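Endoglucanase EG-II (Hypocrea jecorina, PDB 3QR3) probably hydrolyses internal beta-1,4-glucosidic bonds of cellulose, as an endoglucanase whose catalytic domain is a family 5 TIM barrel. Local coordinates at residues 189-193 against 240-245; 255-261 against 285-291. One frame throughout, in Å; residues are numbered along the deposited sequence.

Contact 1: residues 189-193 against 240-245; sequences AGAFI and GAFSPL
Leu245 carries its CG trans to the backbone N (chi1 -179°), and this extended course takes its two methyls off the helix toward segment 189-193, although its CB does not point straight at the loop. CD1 ends up shared: it lies 4.0 Å from Phe192 CD2, approaching that ring obliquely, and 4.1 Å from Ile193 CD1. Phe242 gets to the loop by a different route. Its CB points away, but with CG set beside the backbone N (chi1 -66°) the ring swings back, so that CE1 comes 3.7 Å from Ala189 CB, again at a slant to the ring plane. That methyl also faces Ala241 CB, which in turn presses on the bare Gly190 CA at 3.7 Å. Small residues therefore let loop and helix backbones come close where the large side chains do not intervene, while Ile193 CD1 reaches over the helix backbone beside Leu245 CA and Pro244 O.

Two waters bridge backbone carbonyls of the two segments. One donates to both Ala189 O and Ala241 O, the latter at 2.7 Å, although Ala241 O already accepts the helical bond from Leu245 N. The second donates to Gly190 O and, at 2.8 Å, to Gly240 O. Pro244 has no N-H to give to Gly240 O, and the helix is kinked there, so this water serves a carbonyl that a regular turn would have bonded. The Phe192 ring also meets the Phe216 ring and packs on helix 197-201. The arrangement is the outer-shell packing of a TIM barrel: the loop following strand 179-182 lies against helix 238-251, joined to it by an apolar patch and a pair of carbonyl-to-carbonyl water bridges.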
# COMPACT_ATOMS: atom_id res chain seq x y z
N ALA A 189 -1.26 5.63 11.65
CA ALA A 189 -2.63 5.68 12.11
C ALA A 189 -2.72 6.42 13.45
O ALA A 189 -3.73 7.02 13.77
CB ALA A 189 -3.21 4.25 12.23
N GLY A 190 -1.64 6.36 14.23
CA GLY A 190 -1.62 7.01 15.54
C GLY A 190 -1.57 8.53 15.48
O GLY A 190 -2.07 9.21 16.37
N ALA A 191 -0.98 9.07 14.42
CA ALA A 191 -0.79 10.52 14.30
C ALA A 191 -1.76 11.14 13.30
O ALA A 191 -1.76 12.36 13.11
CB ALA A 191 0.64 10.84 13.90
N PHE A 192 -2.56 10.30 12.65
CA PHE A 192 -3.35 10.72 11.50
C PHE A 192 -4.28 11.90 11.81
O PHE A 192 -4.40 12.83 11.01
CB PHE A 192 -4.14 9.54 10.92
CG PHE A 192 -4.88 9.86 9.66
CD1 PHE A 192 -4.20 10.13 8.49
CD2 PHE A 192 -6.27 9.87 9.65
CE1 PHE A 192 -4.89 10.42 7.33
CE2 PHE A 192 -6.96 10.17 8.49
CZ PHE A 192 -6.27 10.44 7.33
N ILE A 193 -4.91 11.88 12.98
CA ILE A 193 -5.80 12.98 13.35
C ILE A 193 -5.02 14.11 14.01
O ILE A 193 -5.14 15.27 13.61
CB ILE A 193 -6.93 12.50 14.29
CG1 ILE A 193 -7.80 11.47 13.57
CG2 ILE A 193 -7.77 13.68 14.79
CD1 ILE A 193 -8.60 10.58 14.52
N GLY A 240 -4.20 3.39 21.34
CA GLY A 240 -3.39 4.48 20.84
C GLY A 240 -3.72 4.94 19.43
O GLY A 240 -3.42 6.08 19.07
N ALA A 241 -4.33 4.08 18.62
CA ALA A 241 -4.57 4.46 17.24
C ALA A 241 -5.96 4.11 16.71
O ALA A 241 -6.70 4.98 16.28
CB ALA A 241 -3.50 3.87 16.34
N PHE A 242 -6.31 2.83 16.74
CA PHE A 242 -7.47 2.40 15.97
C PHE A 242 -8.83 2.67 16.61
O PHE A 242 -9.82 2.79 15.90
CB PHE A 242 -7.32 0.94 15.54
CG PHE A 242 -6.18 0.73 14.57
CD1 PHE A 242 -6.21 1.31 13.30
CD2 PHE A 242 -5.07 -0.04 14.92
CE1 PHE A 242 -5.17 1.12 12.40
CE2 PHE A 242 -4.02 -0.24 14.03
CZ PHE A 242 -4.07 0.34 12.76
N SER A 243 -8.89 2.77 17.93
CA SER A 243 -10.15 3.16 18.58
C SER A 243 -10.50 4.63 18.30
O SER A 243 -11.57 4.92 17.78
CB SER A 243 -10.13 2.85 20.09
OG SER A 243 -11.36 3.25 20.71
N PRO A 244 -9.58 5.56 18.63
CA PRO A 244 -9.84 6.97 18.31
C PRO A 244 -10.10 7.18 16.82
O PRO A 244 -10.92 8.02 16.45
CB PRO A 244 -8.54 7.67 18.69
CG PRO A 244 -7.85 6.76 19.64
CD PRO A 244 -8.30 5.37 19.33
N LEU A 245 -9.40 6.44 15.97
CA LEU A 245 -9.60 6.61 14.53
C LEU A 245 -10.99 6.12 14.11
O LEU A 245 -11.68 6.77 13.34
CB LEU A 245 -8.50 5.90 13.73
CG LEU A 245 -8.58 6.03 12.21
CD1 LEU A 245 -8.71 7.50 11.78
CD2 LEU A 245 -7.35 5.40 11.57
O HOH W 1 -5.87 7.48 15.70
O HOH W 2 -3.99 8.81 18.92

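Contact 2: residues 255-261 against 285-291; sequences QAILTET and DVYLGYV
Strands 256-261 and 287-291 run parallel, their axes 4.7 Å apart, in a register that slips by one residue: Ala256 pairs with Tyr287 but Leu258 with Tyr290, making a beta bulge at Leu288 and Gly289. Ala256 grips both sides of Tyr287, its N bonding Val286 O and its O taking Leu288 N at 2.9 Å, the latter bond almost straight. Leu258 does the same around Tyr290, receiving Val291 N at 2.8 Å on its O while giving its own N to Gly289 O. A last bond, Thr261 N to Val291 O, is weak.

Gln255 extends the pairing by its side chain. With CG anti to the carbonyl carbon (chi1 -74°) and the chain stretched beyond it, NE2 reaches Asp285 O at 3.1 Å, Asp285 O lying close to the plane of the Gln255 amide, while NE2 stands 38° out of the plane of that carbonyl. The Gln255 side chain crosses that of Leu288 at about a right angle, CD lying 3.9 Å from Leu288 CG. Cut back to alanine, Gln255 would probably leave Asp285 O without this donor and Leu288 without the amide lying across it. Ile257 CG1 lies 3.6 Å from Gly289 O, over a position with no side chain of its own. Near the other end, Val291 CB rests 3.5 Å from Thr259 O.

The Glu260 side chain turns away from strand 287-291, its carboxylate held by Arg61 and Tyr221, with a bound sulfate close by. The two strands and intervening helix 267-281 form a beta-alpha-beta unit of the TIM barrel, and Glu260 lies near the C-terminal end of the seventh strand, consistent with the place of the nucleophile in family 5 glycoside hydrolases.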
# COMPACT_ATOMS: atom_id res chain seq x y z
N GLN A 255 -14.12 6.25 5.59
CA GLN A 255 -13.51 4.93 5.76
C GLN A 255 -12.00 5.02 5.56
O GLN A 255 -11.51 5.94 4.90
CB GLN A 255 -14.09 3.95 4.74
CG GLN A 255 -15.50 3.51 5.06
CD GLN A 255 -16.10 2.66 3.97
OE1 GLN A 255 -15.98 2.97 2.79
NE2 GLN A 255 -16.76 1.58 4.37
N ALA A 256 -11.29 4.05 6.14
CA ALA A 256 -9.83 3.97 6.03
C ALA A 256 -9.42 2.54 5.72
O ALA A 256 -10.15 1.59 6.01
CB ALA A 256 -9.17 4.43 7.31
N ILE A 257 -8.24 2.40 5.13
CA ILE A 257 -7.64 1.09 4.93
C ILE A 257 -6.23 1.12 5.51
O ILE A 257 -5.53 2.12 5.39
CB ILE A 257 -7.57 0.72 3.43
CG1 ILE A 257 -6.94 -0.66 3.26
CG2 ILE A 257 -6.79 1.78 2.65
CD1 ILE A 257 -7.33 -1.36 1.98
N LEU A 258 -5.85 0.03 6.17
CA LEU A 258 -4.51 -0.12 6.72
C LEU A 258 -3.67 -0.86 5.68
O LEU A 258 -3.76 -2.09 5.56
CB LEU A 258 -4.59 -0.95 8.01
CG LEU A 258 -3.32 -1.31 8.78
CD1 LEU A 258 -2.60 -0.06 9.26
CD2 LEU A 258 -3.67 -2.22 9.95
N THR A 259 -2.87 -0.12 4.92
CA THR A 259 -2.13 -0.69 3.79
C THR A 259 -0.76 -1.25 4.16
O THR A 259 -0.11 -1.89 3.33
CB THR A 259 -1.94 0.31 2.66
OG1 THR A 259 -1.41 1.53 3.19
CG2 THR A 259 -3.27 0.59 1.99
N GLU A 260 -0.30 -0.99 5.38
CA GLU A 260 0.90 -1.65 5.87
C GLU A 260 0.79 -1.94 7.36
O GLU A 260 0.53 -1.05 8.17
CB GLU A 260 2.16 -0.80 5.63
CG GLU A 260 2.73 -0.91 4.22
CD GLU A 260 4.10 -0.27 4.09
OE1 GLU A 260 4.84 -0.19 5.10
OE2 GLU A 260 4.45 0.16 2.96
N THR A 261 0.99 -3.20 7.70
CA THR A 261 1.09 -3.60 9.09
C THR A 261 1.82 -4.93 9.10
O THR A 261 1.83 -5.64 8.10
CB THR A 261 -0.29 -3.68 9.78
OG1 THR A 261 -0.11 -3.84 11.20
CG2 THR A 261 -1.14 -4.83 9.25
N ASP A 285 -17.30 -1.32 9.51
CA ASP A 285 -18.06 -0.25 8.88
C ASP A 285 -17.13 0.91 8.48
O ASP A 285 -17.34 1.56 7.46
CB ASP A 285 -19.21 0.24 9.77
CG ASP A 285 -18.74 0.84 11.09
OD1 ASP A 285 -17.82 0.28 11.72
OD2 ASP A 285 -19.30 1.88 11.50
N VAL A 286 -16.10 1.15 9.28
CA VAL A 286 -15.15 2.22 8.98
C VAL A 286 -13.80 1.72 8.43
O VAL A 286 -13.10 2.45 7.71
CB VAL A 286 -14.91 3.14 10.21
CG1 VAL A 286 -16.23 3.78 10.64
CG2 VAL A 286 -14.31 2.35 11.36
N TYR A 287 -13.43 0.49 8.75
CA TYR A 287 -12.20 -0.08 8.17
C TYR A 287 -12.52 -0.98 6.98
O TYR A 287 -13.29 -1.93 7.11
CB TYR A 287 -11.37 -0.81 9.23
CG TYR A 287 -10.86 0.12 10.31
CD1 TYR A 287 -10.00 1.16 9.99
CD2 TYR A 287 -11.25 -0.03 11.63
CE1 TYR A 287 -9.53 2.02 10.96
CE2 TYR A 287 -10.79 0.83 12.61
CZ TYR A 287 -9.93 1.86 12.26
OH TYR A 287 -9.45 2.73 13.21
N LEU A 288 -11.93 -0.66 5.83
CA LEU A 288 -12.18 -1.40 4.60
C LEU A 288 -11.28 -2.62 4.45
O LEU A 288 -11.58 -3.54 3.70
CB LEU A 288 -12.00 -0.50 3.37
CG LEU A 288 -13.26 0.17 2.84
CD1 LEU A 288 -12.92 1.06 1.64
CD2 LEU A 288 -14.29 -0.88 2.46
N GLY A 289 -10.15 -2.62 5.16
CA GLY A 289 -9.25 -3.75 5.05
C GLY A 289 -7.90 -3.57 5.72
O GLY A 289 -7.59 -2.51 6.28
N TYR A 290 -7.11 -4.63 5.69
CA TYR A 290 -5.74 -4.60 6.19
C TYR A 290 -4.83 -5.32 5.21
O TYR A 290 -5.24 -6.28 4.56
CB TYR A 290 -5.63 -5.24 7.58
CG TYR A 290 -6.02 -6.71 7.63
CD1 TYR A 290 -5.11 -7.71 7.30
CD2 TYR A 290 -7.30 -7.08 8.03
CE1 TYR A 290 -5.48 -9.06 7.35
CE2 TYR A 290 -7.67 -8.41 8.08
CZ TYR A 290 -6.77 -9.40 7.75
OH TYR A 290 -7.17 -10.72 7.81
N VAL A 291 -3.59 -4.85 5.11
CA VAL A 291 -2.61 -5.44 4.21
C VAL A 291 -1.27 -5.66 4.92
O VAL A 291 -0.65 -4.71 5.38
CB VAL A 291 -2.37 -4.56 2.96
CG1 VAL A 291 -1.56 -5.31 1.91
CG2 VAL A 291 -3.71 -4.10 2.37

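In the fold
From the N terminus the chain first lays down five barrel strands, through 179-182, before contact 1 begins. Contact 1 then closes a long loop containing helix 197-201 and the sixth strand, 214-219, by returning on helix 238-251. That helix leads directly into strand 256-261, where contact 2 opens; it closes after helix 267-281, on the eighth strand, which in turn pairs with the first, 5-11. The two closures follow in series, neither nesting nor crossing. They nevertheless touch: Phe242 O lies 2.7 Å from Tyr287 OH, a probable hydrogen bond, and Phe242 CZ packs on Leu258 CD1, tying outer helix layer to barrel wall.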